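Local coordinates for cell division control protein Cdc48 (Mycobacterium smegmatis, PDB 5E7P), which binds ADP at two nucleotide sites and probably hydrolyses ATP, at residues A[605-610]-A[634-639]; A[623-628]-A[643-648]; A[434-439]-A[460-465]; A[398-403]-A[428-433]; A[701-706]-A[719-724]. One frame throughout, in Å; residues are numbered along the deposited sequence.

Contact 1: A[605-610]-A[634-639]; sequences KVVASL and LIDPAL
L610 and L639 make the buried, apolar side of this contact. L610 CD2 meets L639 CD1 at 3.9 Å, and the two branched side chains run at about a right angle to one another. CG of L610 stands opposite the backbone N (chi1 -173°), which sends its methyls out from helix 602-617 toward segment 634-639. Both leucines are buried in an apolar setting, with L590 and F571 touching L610, and L611 and L614 touching L639, so flexible forked side chains suit both places. One turn earlier in the helix the contact is partly exposed to solvent and more polar. V607 CG1 lies 3.7 Å from D636 OD2, a van der Waals contact between a methyl group and a carboxylate oxygen; the same methyl comes within 4.4 Å of L639 CD2 and so joins the two halves. A carboxylate is at home on this wetter side. The backbone O of D636 receives L639 N at 2.8 Å, closing the turn that presents L639 to the helix. Helix 602-617 is thus packed against the loop joining strands 623-629 and 645-650, whose sequence belongs to the second region of homology characteristic of AAA ATPases.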
# COMPACT_ATOMS: atom_id res chain seq x y z
N LYS A 605 -2.49 -7.76 31.22
CA LYS A 605 -3.76 -7.91 30.52
C LYS A 605 -3.57 -8.15 29.03
O LYS A 605 -4.30 -8.93 28.42
CB LYS A 605 -4.65 -6.68 30.75
CG LYS A 605 -5.02 -6.46 32.20
CD LYS A 605 -5.38 -5.00 32.46
CE LYS A 605 -5.41 -4.69 33.95
NZ LYS A 605 -5.26 -3.22 34.21
N VAL A 606 -2.59 -7.48 28.44
CA VAL A 606 -2.30 -7.64 27.01
C VAL A 606 -1.82 -9.06 26.71
O VAL A 606 -2.35 -9.71 25.80
CB VAL A 606 -1.23 -6.63 26.52
CG1 VAL A 606 -0.81 -6.96 25.11
CG2 VAL A 606 -1.77 -5.21 26.60
N VAL A 607 -0.84 -9.53 27.47
CA VAL A 607 -0.30 -10.87 27.29
C VAL A 607 -1.36 -11.95 27.52
O VAL A 607 -1.49 -12.88 26.72
CB VAL A 607 0.91 -11.11 28.22
CG1 VAL A 607 1.34 -12.57 28.18
CG2 VAL A 607 2.06 -10.20 27.85
N ALA A 608 -2.10 -11.83 28.61
CA ALA A 608 -3.17 -12.77 28.92
C ALA A 608 -4.23 -12.77 27.81
O ALA A 608 -4.75 -13.82 27.44
CB ALA A 608 -3.81 -12.45 30.26
N SER A 609 -4.52 -11.58 27.30
CA SER A 609 -5.46 -11.45 26.19
C SER A 609 -4.86 -12.08 24.93
O SER A 609 -5.57 -12.72 24.15
CB SER A 609 -5.80 -9.98 25.93
OG SER A 609 -6.73 -9.86 24.87
N LEU A 610 -3.56 -11.90 24.76
CA LEU A 610 -2.85 -12.47 23.61
C LEU A 610 -2.91 -14.00 23.63
O LEU A 610 -3.24 -14.62 22.62
CB LEU A 610 -1.40 -11.99 23.60
CG LEU A 610 -0.58 -12.37 22.36
CD1 LEU A 610 -1.32 -11.94 21.10
CD2 LEU A 610 0.80 -11.73 22.42
N LEU A 634 13.45 -13.12 25.17
CA LEU A 634 12.76 -12.07 25.91
C LEU A 634 11.25 -12.20 25.79
O LEU A 634 10.51 -11.34 26.25
CB LEU A 634 13.21 -10.69 25.42
CG LEU A 634 14.68 -10.35 25.63
CD1 LEU A 634 15.04 -9.04 24.95
CD2 LEU A 634 15.02 -10.31 27.11
N ILE A 635 10.79 -13.28 25.16
CA ILE A 635 9.37 -13.56 25.04
C ILE A 635 8.90 -14.41 26.21
O ILE A 635 9.60 -15.33 26.63
CB ILE A 635 9.05 -14.29 23.73
CG1 ILE A 635 9.61 -13.52 22.53
CG2 ILE A 635 7.55 -14.50 23.57
CD1 ILE A 635 9.52 -14.28 21.23
N ASP A 636 7.72 -14.10 26.75
CA ASP A 636 7.09 -14.93 27.76
C ASP A 636 6.93 -16.35 27.22
O ASP A 636 6.22 -16.55 26.22
CB ASP A 636 5.74 -14.34 28.16
CG ASP A 636 5.02 -15.16 29.22
OD1 ASP A 636 5.69 -15.88 29.98
OD2 ASP A 636 3.78 -15.07 29.29
N PRO A 637 7.59 -17.33 27.86
CA PRO A 637 7.60 -18.74 27.44
C PRO A 637 6.21 -19.34 27.19
O PRO A 637 6.09 -20.30 26.43
CB PRO A 637 8.26 -19.45 28.63
CG PRO A 637 9.16 -18.41 29.21
CD PRO A 637 8.42 -17.11 29.05
N ALA A 638 5.19 -18.77 27.82
CA ALA A 638 3.82 -19.23 27.62
C ALA A 638 3.36 -19.05 26.17
O ALA A 638 2.42 -19.70 25.72
CB ALA A 638 2.87 -18.51 28.56
N LEU A 639 4.04 -18.15 25.45
CA LEU A 639 3.76 -17.91 24.04
C LEU A 639 4.23 -19.07 23.17
O LEU A 639 3.74 -19.26 22.06
CB LEU A 639 4.47 -16.63 23.57
CG LEU A 639 3.80 -15.26 23.67
CD1 LEU A 639 2.84 -15.05 22.52
CD2 LEU A 639 3.09 -15.06 25.00

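Contact 2: A[623-628]-A[643-648]; sequences VVVLGA and GRLERL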
# COMPACT_ATOMS: atom_id res chain seq x y z
N VAL A 623 -6.80 -19.31 9.36
CA VAL A 623 -6.07 -18.24 10.03
C VAL A 623 -4.72 -18.74 10.54
O VAL A 623 -4.65 -19.71 11.29
CB VAL A 623 -6.86 -17.64 11.21
CG1 VAL A 623 -6.05 -16.56 11.90
CG2 VAL A 623 -8.20 -17.08 10.74
N VAL A 624 -3.65 -18.08 10.12
CA VAL A 624 -2.31 -18.39 10.61
C VAL A 624 -1.74 -17.20 11.37
O VAL A 624 -1.90 -16.05 10.95
CB VAL A 624 -1.35 -18.75 9.46
CG1 VAL A 624 0.00 -19.17 10.01
CG2 VAL A 624 -1.93 -19.85 8.61
N VAL A 625 -1.10 -17.48 12.50
CA VAL A 625 -0.45 -16.43 13.28
C VAL A 625 1.06 -16.62 13.27
O VAL A 625 1.56 -17.71 13.52
CB VAL A 625 -0.99 -16.37 14.73
CG1 VAL A 625 -0.96 -17.76 15.37
CG2 VAL A 625 -0.20 -15.36 15.56
N LEU A 626 1.78 -15.55 12.97
CA LEU A 626 3.24 -15.60 12.92
C LEU A 626 3.85 -14.45 13.72
O LEU A 626 3.52 -13.28 13.50
CB LEU A 626 3.72 -15.55 11.47
CG LEU A 626 5.23 -15.67 11.20
CD1 LEU A 626 5.46 -16.42 9.89
CD2 LEU A 626 5.90 -14.30 11.16
N GLY A 627 4.73 -14.79 14.65
CA GLY A 627 5.48 -13.80 15.39
C GLY A 627 6.93 -13.74 14.94
O GLY A 627 7.53 -14.77 14.62
N ALA A 628 7.50 -12.54 14.93
CA ALA A 628 8.90 -12.35 14.55
C ALA A 628 9.65 -11.57 15.62
O ALA A 628 9.10 -10.67 16.25
CB ALA A 628 9.01 -11.64 13.20
N GLY A 643 -0.02 -25.50 20.64
CA GLY A 643 -1.29 -24.83 20.41
C GLY A 643 -1.09 -23.36 20.11
O GLY A 643 -1.96 -22.70 19.54
N ARG A 644 0.07 -22.84 20.49
CA ARG A 644 0.39 -21.43 20.26
C ARG A 644 1.53 -21.30 19.25
O ARG A 644 1.51 -21.95 18.20
CB ARG A 644 0.74 -20.75 21.58
CG ARG A 644 -0.28 -21.02 22.68
CD ARG A 644 -0.13 -20.06 23.85
NE ARG A 644 -1.23 -20.18 24.80
CZ ARG A 644 -1.10 -20.66 26.03
NH1 ARG A 644 0.08 -21.06 26.48
NH2 ARG A 644 -2.17 -20.73 26.83
N LEU A 645 2.52 -20.47 19.55
CA LEU A 645 3.66 -20.28 18.66
C LEU A 645 4.68 -21.40 18.86
O LEU A 645 5.68 -21.21 19.56
CB LEU A 645 4.31 -18.92 18.90
CG LEU A 645 3.84 -17.72 18.08
CD1 LEU A 645 2.33 -17.64 17.99
CD2 LEU A 645 4.41 -16.43 18.66
N GLU A 646 4.43 -22.55 18.25
CA GLU A 646 5.22 -23.75 18.53
C GLU A 646 6.17 -24.16 17.40
O GLU A 646 7.11 -24.93 17.62
CB GLU A 646 4.31 -24.92 18.90
CG GLU A 646 3.36 -25.34 17.80
CD GLU A 646 2.61 -26.62 18.15
OE1 GLU A 646 1.44 -26.52 18.61
OE2 GLU A 646 3.18 -27.72 17.96
N ARG A 647 5.93 -23.66 16.20
CA ARG A 647 6.81 -23.94 15.08
C ARG A 647 7.94 -22.91 15.02
O ARG A 647 7.75 -21.80 14.51
CB ARG A 647 6.04 -23.98 13.76
CG ARG A 647 6.91 -24.24 12.54
CD ARG A 647 6.08 -24.82 11.41
NE ARG A 647 5.60 -26.16 11.73
CZ ARG A 647 4.72 -26.83 11.00
NH1 ARG A 647 4.21 -26.30 9.90
NH2 ARG A 647 4.34 -28.05 11.39
N LEU A 648 9.09 -23.28 15.56
CA LEU A 648 10.24 -22.39 15.64
C LEU A 648 11.07 -22.41 14.36
O LEU A 648 11.74 -23.40 14.07
CB LEU A 648 11.12 -22.76 16.84
CG LEU A 648 10.86 -22.05 18.17
CD1 LEU A 648 9.40 -22.19 18.61
CD2 LEU A 648 11.80 -22.60 19.24
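V625, G627 and L645 lie in the parallel five-stranded sheet of the second AAA module, but on strands that are not neighbours: strand 521-525 runs between 623-629 and 645-650. Contact is therefore made by one long side chain and not by backbone pairing. L645 straddles two alternate residues with its two methyls. CD1 of L645 reaches CG2 of V625 at 4.2 Å, with the side chains at about a right angle, while CD2 of L645 rests over CA of G627 at 4.3 Å. Glycine suits the second place because its bare backbone leaves room for the leucine branch; a beta-branched valine suits the first, its CG2 anti to the backbone N and facing the leucine. L614 of helix 602-617 covers both V625 and L645, and the site is buried. L645 itself is the centre of an inverse gamma turn. Around it the turn is closed by a bond from G643 N to E646 OE1 at 2.7 Å, nearly straight at 174°, meeting the oxygen on its anti side and 31° out of the carboxylate plane. R644 turns away to a salt bridge with D615. G627 lies about 8 Å from the side chain of K532, and strand 623-629 leads directly to the ADP-binding N630. This is the core of a P-loop NTPase sheet, with its central strand leading to the sensor 1 position of AAA proteins.

Contact 3: A[434-439]-A[460-465]; sequences VREGAL and EGALTV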
# COMPACT_ATOMS: atom_id res chain seq x y z
N VAL A 434 -5.13 -0.10 -17.76
CA VAL A 434 -6.03 -0.17 -18.91
C VAL A 434 -6.24 1.19 -19.57
O VAL A 434 -6.28 1.30 -20.79
CB VAL A 434 -7.38 -0.81 -18.52
CG1 VAL A 434 -8.39 -0.68 -19.65
CG2 VAL A 434 -7.19 -2.27 -18.14
N ARG A 435 -6.37 2.24 -18.75
CA ARG A 435 -6.52 3.59 -19.28
C ARG A 435 -5.30 3.99 -20.11
O ARG A 435 -5.43 4.59 -21.18
CB ARG A 435 -6.74 4.61 -18.16
CG ARG A 435 -8.06 4.44 -17.42
CD ARG A 435 -8.47 5.70 -16.68
NE ARG A 435 -7.42 6.17 -15.77
CZ ARG A 435 -7.27 5.74 -14.52
NH1 ARG A 435 -8.10 4.82 -14.03
NH2 ARG A 435 -6.30 6.22 -13.76
N GLU A 436 -4.12 3.63 -19.61
CA GLU A 436 -2.87 3.89 -20.33
C GLU A 436 -2.83 3.08 -21.62
O GLU A 436 -2.38 3.57 -22.65
CB GLU A 436 -1.67 3.56 -19.45
CG GLU A 436 -0.32 3.70 -20.15
CD GLU A 436 -0.00 5.13 -20.53
OE1 GLU A 436 -0.45 6.05 -19.81
OE2 GLU A 436 0.70 5.34 -21.54
N GLY A 437 -3.33 1.85 -21.55
CA GLY A 437 -3.39 0.99 -22.71
C GLY A 437 -4.27 1.58 -23.79
O GLY A 437 -4.02 1.40 -24.98
N ALA A 438 -5.31 2.29 -23.37
CA ALA A 438 -6.23 2.94 -24.30
C ALA A 438 -5.55 4.12 -24.99
O ALA A 438 -5.90 4.47 -26.12
CB ALA A 438 -7.48 3.40 -23.58
N LEU A 439 -4.59 4.74 -24.31
CA LEU A 439 -3.84 5.85 -24.88
C LEU A 439 -2.85 5.37 -25.92
O LEU A 439 -2.66 6.00 -26.96
CB LEU A 439 -3.11 6.62 -23.78
CG LEU A 439 -3.99 7.30 -22.72
CD1 LEU A 439 -3.13 8.05 -21.71
CD2 LEU A 439 -5.00 8.23 -23.38
N GLU A 460 1.21 -4.28 -21.96
CA GLU A 460 2.58 -4.52 -21.54
C GLU A 460 3.39 -3.23 -21.54
O GLU A 460 4.24 -3.02 -20.67
CB GLU A 460 3.24 -5.57 -22.45
CG GLU A 460 4.69 -5.87 -22.08
CD GLU A 460 5.19 -7.14 -22.73
OE1 GLU A 460 5.73 -7.07 -23.85
OE2 GLU A 460 5.05 -8.22 -22.11
N GLY A 461 3.12 -2.36 -22.51
CA GLY A 461 3.76 -1.07 -22.58
C GLY A 461 3.33 -0.17 -21.43
O GLY A 461 4.10 0.66 -20.95
N ALA A 462 2.09 -0.35 -21.00
CA ALA A 462 1.54 0.41 -19.88
C ALA A 462 2.28 0.10 -18.59
O ALA A 462 2.45 0.96 -17.73
CB ALA A 462 0.05 0.12 -19.72
N LEU A 463 2.74 -1.15 -18.46
CA LEU A 463 3.44 -1.59 -17.26
C LEU A 463 4.78 -0.87 -17.05
O LEU A 463 5.33 -0.88 -15.96
CB LEU A 463 3.66 -3.10 -17.29
CG LEU A 463 2.41 -3.97 -17.37
CD1 LEU A 463 2.77 -5.45 -17.31
CD2 LEU A 463 1.44 -3.61 -16.25
N THR A 464 5.28 -0.24 -18.11
CA THR A 464 6.55 0.48 -18.02
C THR A 464 6.39 1.88 -17.42
O THR A 464 7.37 2.54 -17.10
CB THR A 464 7.25 0.60 -19.39
OG1 THR A 464 6.53 1.54 -20.21
CG2 THR A 464 7.32 -0.75 -20.09
N VAL A 465 5.14 2.34 -17.28
CA VAL A 465 4.89 3.69 -16.79
C VAL A 465 3.91 3.78 -15.61
O VAL A 465 3.81 4.83 -14.96
CB VAL A 465 4.39 4.62 -17.92
CG1 VAL A 465 5.49 4.88 -18.93
CG2 VAL A 465 3.15 4.03 -18.59
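E436 and A462 bring their backbones together here, their CA atoms only 5.6 Å apart, where helix 427-448 passes segment 460-465. So close an approach suits a small residue, and A462 supplies it: its CB lies 3.6 Å from E436 CG and 4.2 Å from the backbone N of G437. G437 adds no side chain at this close passage. E436 has CG anti to its backbone N and then bends at chi2 (66°), which lays its methylene groups over A462 and takes the carboxylate past V465. CG2 of V465 sits 3.8 Å from E436 CG, the two side chains at about a right angle, so the aliphatic part of the glutamate rests on A462 and, from a direction roughly perpendicular to that, on V465. Its buried charge is met outside the two segments, where OE2 forms salt bridges with R37 and R440; these would be expected to keep the acid ionised. In the turn carrying V465, G461 O accepts from both T464 OG1 at 2.7 Å and T464 N at 3.2 Å. The hydroxyl lies in the carbonyl plane, and threonine is apt for this return to the backbone three residues earlier. R37 and D34, which touches V465, belong to the CDC48-type N-terminal domain, so the arrangement is a junction of that domain with the helical part of the first AAA module.

Contact 4: A[398-403]-A[428-433]; sequences RSLLEM and ADLAAV. With ADP (adenosine-5'-diphosphate), chain C.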
# COMPACT_ATOMS: atom_id res chain seq x y z
N ARG A 398 -6.63 -11.39 -13.17
CA ARG A 398 -7.14 -11.66 -14.51
C ARG A 398 -8.65 -11.43 -14.56
O ARG A 398 -9.17 -10.92 -15.55
CB ARG A 398 -6.80 -13.09 -14.96
CG ARG A 398 -7.41 -13.46 -16.30
CD ARG A 398 -6.67 -14.60 -16.96
NE ARG A 398 -7.23 -14.89 -18.28
CZ ARG A 398 -6.65 -15.68 -19.19
NH1 ARG A 398 -5.49 -16.27 -18.92
NH2 ARG A 398 -7.23 -15.88 -20.36
N SER A 399 -9.34 -11.79 -13.48
CA SER A 399 -10.78 -11.55 -13.37
C SER A 399 -11.08 -10.05 -13.42
O SER A 399 -12.05 -9.63 -14.05
CB SER A 399 -11.33 -12.15 -12.07
OG SER A 399 -11.34 -13.56 -12.11
N LEU A 400 -10.25 -9.26 -12.75
CA LEU A 400 -10.43 -7.82 -12.72
C LEU A 400 -10.19 -7.19 -14.10
O LEU A 400 -10.95 -6.32 -14.52
CB LEU A 400 -9.51 -7.19 -11.68
CG LEU A 400 -9.85 -7.53 -10.22
CD1 LEU A 400 -8.78 -7.02 -9.28
CD2 LEU A 400 -11.22 -6.96 -9.85
N LEU A 401 -9.14 -7.64 -14.78
CA LEU A 401 -8.80 -7.10 -16.09
C LEU A 401 -9.91 -7.35 -17.10
O LEU A 401 -10.30 -6.44 -17.84
CB LEU A 401 -7.48 -7.69 -16.59
CG LEU A 401 -6.22 -7.19 -15.88
CD1 LEU A 401 -5.00 -8.02 -16.26
CD2 LEU A 401 -5.98 -5.72 -16.20
N GLU A 402 -10.43 -8.57 -17.13
CA GLU A 402 -11.55 -8.91 -18.00
C GLU A 402 -12.77 -8.05 -17.69
O GLU A 402 -13.46 -7.59 -18.60
CB GLU A 402 -11.89 -10.40 -17.89
CG GLU A 402 -10.89 -11.30 -18.60
CD GLU A 402 -10.99 -12.75 -18.18
OE1 GLU A 402 -11.96 -13.10 -17.46
OE2 GLU A 402 -10.10 -13.54 -18.57
N MET A 403 -13.01 -7.81 -16.41
CA MET A 403 -14.09 -6.93 -15.98
C MET A 403 -13.86 -5.49 -16.45
O MET A 403 -14.79 -4.82 -16.92
CB MET A 403 -14.21 -6.97 -14.46
CG MET A 403 -15.36 -6.15 -13.91
SD MET A 403 -15.46 -6.24 -12.11
CE MET A 403 -15.48 -8.02 -11.85
N ALA A 428 -7.34 -0.54 -8.74
CA ALA A 428 -7.09 0.86 -9.07
C ALA A 428 -5.93 0.97 -10.05
O ALA A 428 -6.00 1.70 -11.04
CB ALA A 428 -6.81 1.67 -7.81
N ASP A 429 -4.86 0.23 -9.76
CA ASP A 429 -3.68 0.21 -10.61
C ASP A 429 -4.00 -0.42 -11.96
O ASP A 429 -3.62 0.11 -13.00
CB ASP A 429 -2.55 -0.56 -9.94
CG ASP A 429 -2.21 -0.03 -8.56
OD1 ASP A 429 -2.28 1.21 -8.37
OD2 ASP A 429 -1.86 -0.84 -7.68
N LEU A 430 -4.71 -1.54 -11.92
CA LEU A 430 -5.09 -2.27 -13.13
C LEU A 430 -5.98 -1.40 -14.02
O LEU A 430 -5.86 -1.43 -15.25
CB LEU A 430 -5.81 -3.57 -12.76
CG LEU A 430 -4.98 -4.60 -12.00
CD1 LEU A 430 -5.87 -5.69 -11.42
CD2 LEU A 430 -3.92 -5.21 -12.91
N ALA A 431 -6.85 -0.62 -13.39
CA ALA A 431 -7.69 0.33 -14.12
C ALA A 431 -6.81 1.37 -14.81
O ALA A 431 -7.03 1.70 -15.97
CB ALA A 431 -8.68 0.99 -13.18
N ALA A 432 -5.82 1.87 -14.08
CA ALA A 432 -4.87 2.84 -14.63
C ALA A 432 -4.05 2.20 -15.75
O ALA A 432 -3.73 2.86 -16.75
CB ALA A 432 -3.96 3.37 -13.54
N VAL A 433 -3.71 0.93 -15.59
CA VAL A 433 -3.01 0.18 -16.62
C VAL A 433 -3.83 0.15 -17.91
O VAL A 433 -3.31 0.38 -19.00
CB VAL A 433 -2.70 -1.26 -16.17
CG1 VAL A 433 -2.31 -2.13 -17.35
CG2 VAL A 433 -1.60 -1.26 -15.11
PB ADP C . -10.49 1.68 -1.88
O1B ADP C . -9.32 2.61 -1.70
O2B ADP C . -11.81 2.25 -1.42
O3B ADP C . -10.25 0.27 -1.43
PA ADP C . -11.99 1.95 -4.26
O1A ADP C . -12.13 3.45 -4.29
O2A ADP C . -13.12 1.12 -3.70
O3A ADP C . -10.62 1.62 -3.48
O5' ADP C . -11.65 1.48 -5.75
C5' ADP C . -10.35 1.74 -6.25
C4' ADP C . -10.53 2.35 -7.63
O4' ADP C . -10.74 1.30 -8.58
C3' ADP C . -11.75 3.25 -7.66
O3' ADP C . -11.40 4.54 -8.18
C2' ADP C . -12.75 2.57 -8.58
O2' ADP C . -13.27 3.52 -9.52
C1' ADP C . -11.95 1.50 -9.30
N9 ADP C . -12.69 0.21 -9.35
C8 ADP C . -12.86 -0.64 -8.32
N7 ADP C . -13.57 -1.73 -8.71
C5 ADP C . -13.85 -1.58 -10.02
C6 ADP C . -14.57 -2.36 -11.06
N6 ADP C . -15.14 -3.55 -10.78
N1 ADP C . -14.63 -1.84 -12.31
C2 ADP C . -14.07 -0.66 -12.62
N3 ADP C . -13.40 0.10 -11.72
C4 ADP C . -13.26 -0.30 -10.44
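L400, L401 and L430 make a buried, purely apolar helix-to-helix contact in the helical part of the first AAA module, beside its nucleotide pocket. Helices 394-404 and 427-448 approach most closely at L401 and L430, with CA atoms 6.8 Å apart. L430 works as a fork between two consecutive leucines: its CD1 touches L400 CD1 at 3.8 Å, and its CD2 touches L401 CD2 at 3.9 Å. Each pair of side chains meets at about a right angle. All three leucines place CG beside the backbone N, anti to the carbonyl carbon, and the branching at CG lets a single residue fill both approaches. On the outer side of helix 394-404, where charge belongs, R398 NE forms a salt bridge with E402 OE2 at 3.2 Å, one turn along; the carboxylate oxygen lies at the guanidinium edge, 4° out of its plane. The pocket side is different again. M403 turns its sulfur to the adenine end of ADP, beside N6, through a chain extended as far as a bend at chi3 (-52°). A428 lies against the ribose, its CA 3.7 Å from ADP O4' and its CB 3.8 Å from ADP C4'; a residue so small leaves the sugar room. Backbone N atoms of G273, G275, K276, A277 and T278 bind the same ADP. L415 and I418 cover L401, L404 touches L430, and V433 touches F425 and I466 of flanking loops; helix 427-448 thus packs against helices 394-404 and 415-420, all following strand 385-388.

Contact 5: A[701-706]-A[719-724]; sequences AMTAMR and VAKARE
T703 is the residue of segment 701-706 that meets K721 and A722 of the neighbouring helix. The walk to it begins at A701, whose O accepts M705 N at 2.9 Å in the regular helical pattern. M702 packs on A49 of helix 44-50, where a long flexible thioether suits an apolar interface. T703 then faces segment 719-724, and its CA lies 6.9 Å from that of A722. Its methyl CG2 touches K721 CD at 3.8 Å, the threonine slanting across an extended lysine chain that offers its methylenes while carrying the ammonium group onward toward the exposed side. OG1 of T703 is 4.5 Å from A722 CB, a distant contact without polar character. That hydroxyl stands beside its own backbone N (chi1 -65°) and is hydrogen-bonded to E699 O one turn back, so a polar residue can sit here without a polar partner across the contact. Alanine at 722 keeps the helices close, and it also packs on L696 and S700. A704 rests on D718 and V714, and M705 on E45 and V46. The exposed R706 has the sulfur of M702 over one guanidinium face, off-centre. Helices 690-707 and 716-725 are successive helices of the AAA+ lid that meet through T703, and the first also borders helix 44-50 of the N-terminal domain.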
# COMPACT_ATOMS: atom_id res chain seq x y z
N ALA A 701 28.59 0.94 -5.75
CA ALA A 701 28.07 1.64 -6.91
C ALA A 701 28.26 3.15 -6.76
O ALA A 701 28.63 3.83 -7.72
CB ALA A 701 26.59 1.31 -7.11
N MET A 702 28.03 3.66 -5.56
CA MET A 702 28.19 5.08 -5.28
C MET A 702 29.66 5.49 -5.36
O MET A 702 29.98 6.57 -5.86
CB MET A 702 27.60 5.43 -3.91
CG MET A 702 27.82 6.89 -3.49
SD MET A 702 27.01 8.07 -4.59
CE MET A 702 25.38 8.19 -3.85
N THR A 703 30.54 4.63 -4.87
CA THR A 703 31.97 4.87 -4.94
C THR A 703 32.42 4.99 -6.40
O THR A 703 33.27 5.81 -6.74
CB THR A 703 32.77 3.76 -4.23
OG1 THR A 703 32.49 3.79 -2.82
CG2 THR A 703 34.27 3.94 -4.43
N ALA A 704 31.83 4.16 -7.26
CA ALA A 704 32.17 4.16 -8.68
C ALA A 704 31.61 5.38 -9.41
O ALA A 704 32.28 5.96 -10.26
CB ALA A 704 31.69 2.89 -9.34
N MET A 705 30.38 5.76 -9.07
CA MET A 705 29.74 6.91 -9.69
C MET A 705 30.48 8.21 -9.36
O MET A 705 30.66 9.06 -10.23
CB MET A 705 28.27 7.02 -9.26
CG MET A 705 27.39 5.87 -9.72
SD MET A 705 27.06 5.89 -11.50
CE MET A 705 25.97 7.31 -11.64
N ARG A 706 30.91 8.34 -8.11
CA ARG A 706 31.64 9.53 -7.68
C ARG A 706 33.05 9.57 -8.27
O ARG A 706 33.56 10.64 -8.62
CB ARG A 706 31.71 9.62 -6.16
CG ARG A 706 30.37 9.82 -5.47
CD ARG A 706 30.56 10.31 -4.04
NE ARG A 706 29.34 10.24 -3.24
CZ ARG A 706 28.34 11.10 -3.33
NH1 ARG A 706 27.27 10.96 -2.56
NH2 ARG A 706 28.39 12.11 -4.20
N VAL A 719 34.99 -1.67 -4.66
CA VAL A 719 34.47 -2.58 -3.65
C VAL A 719 35.37 -2.57 -2.42
O VAL A 719 34.89 -2.56 -1.28
CB VAL A 719 34.33 -4.01 -4.19
CG1 VAL A 719 33.85 -4.96 -3.11
CG2 VAL A 719 33.39 -4.04 -5.39
N ALA A 720 36.68 -2.56 -2.65
CA ALA A 720 37.66 -2.54 -1.57
C ALA A 720 37.50 -1.30 -0.70
O ALA A 720 37.62 -1.37 0.53
CB ALA A 720 39.07 -2.62 -2.13
N LYS A 721 37.24 -0.16 -1.33
CA LYS A 721 37.02 1.08 -0.60
C LYS A 721 35.69 1.04 0.14
O LYS A 721 35.59 1.48 1.28
CB LYS A 721 37.05 2.28 -1.55
CG LYS A 721 36.84 3.62 -0.85
CD LYS A 721 36.91 4.77 -1.84
CE LYS A 721 36.71 6.11 -1.13
NZ LYS A 721 36.77 7.26 -2.07
N ALA A 722 34.66 0.51 -0.52
CA ALA A 722 33.34 0.38 0.09
C ALA A 722 33.39 -0.45 1.37
O ALA A 722 32.70 -0.15 2.34
CB ALA A 722 32.36 -0.24 -0.91
N ARG A 723 34.24 -1.48 1.36
CA ARG A 723 34.38 -2.36 2.52
C ARG A 723 35.00 -1.66 3.72
O ARG A 723 34.97 -2.19 4.84
CB ARG A 723 35.22 -3.59 2.16
CG ARG A 723 34.56 -4.53 1.16
CD ARG A 723 35.27 -5.87 1.12
NE ARG A 723 35.28 -6.50 2.44
CZ ARG A 723 35.81 -7.69 2.69
NH1 ARG A 723 36.39 -8.38 1.71
NH2 ARG A 723 35.78 -8.18 3.92
N GLU A 724 35.56 -0.48 3.50
CA GLU A 724 36.14 0.29 4.59
C GLU A 724 35.05 0.96 5.42
O GLU A 724 35.19 1.12 6.63
CB GLU A 724 37.12 1.34 4.06
CG GLU A 724 38.28 0.76 3.26
CD GLU A 724 39.22 1.82 2.72
OE1 GLU A 724 38.99 3.02 2.99
OE2 GLU A 724 40.19 1.46 2.03

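In the fold
Contacts 2, 3 and 4 are buried, whereas contacts 1 and 5 are partly open to solvent. Contacts 1 and 2 lie in the same AAA module and touch directly: R644 NH1 lies 2.8 Å from A638 O, and L645 N lies 3.0 Å from L639 O. Contacts 3 and 4 both use helix 427-448, with centres about 11 Å apart. Their chemistry differs with place: contact 4 is leucine on leucine, contact 2 a leucine on a valine and a glycine, and contact 1 adds a methyl-carboxylate contact to its leucine pair at the partly exposed side. A buried glutamate needs arginines in contact 3, and contact 5, far away in the lid, relies on aliphatic parts of polar side chains.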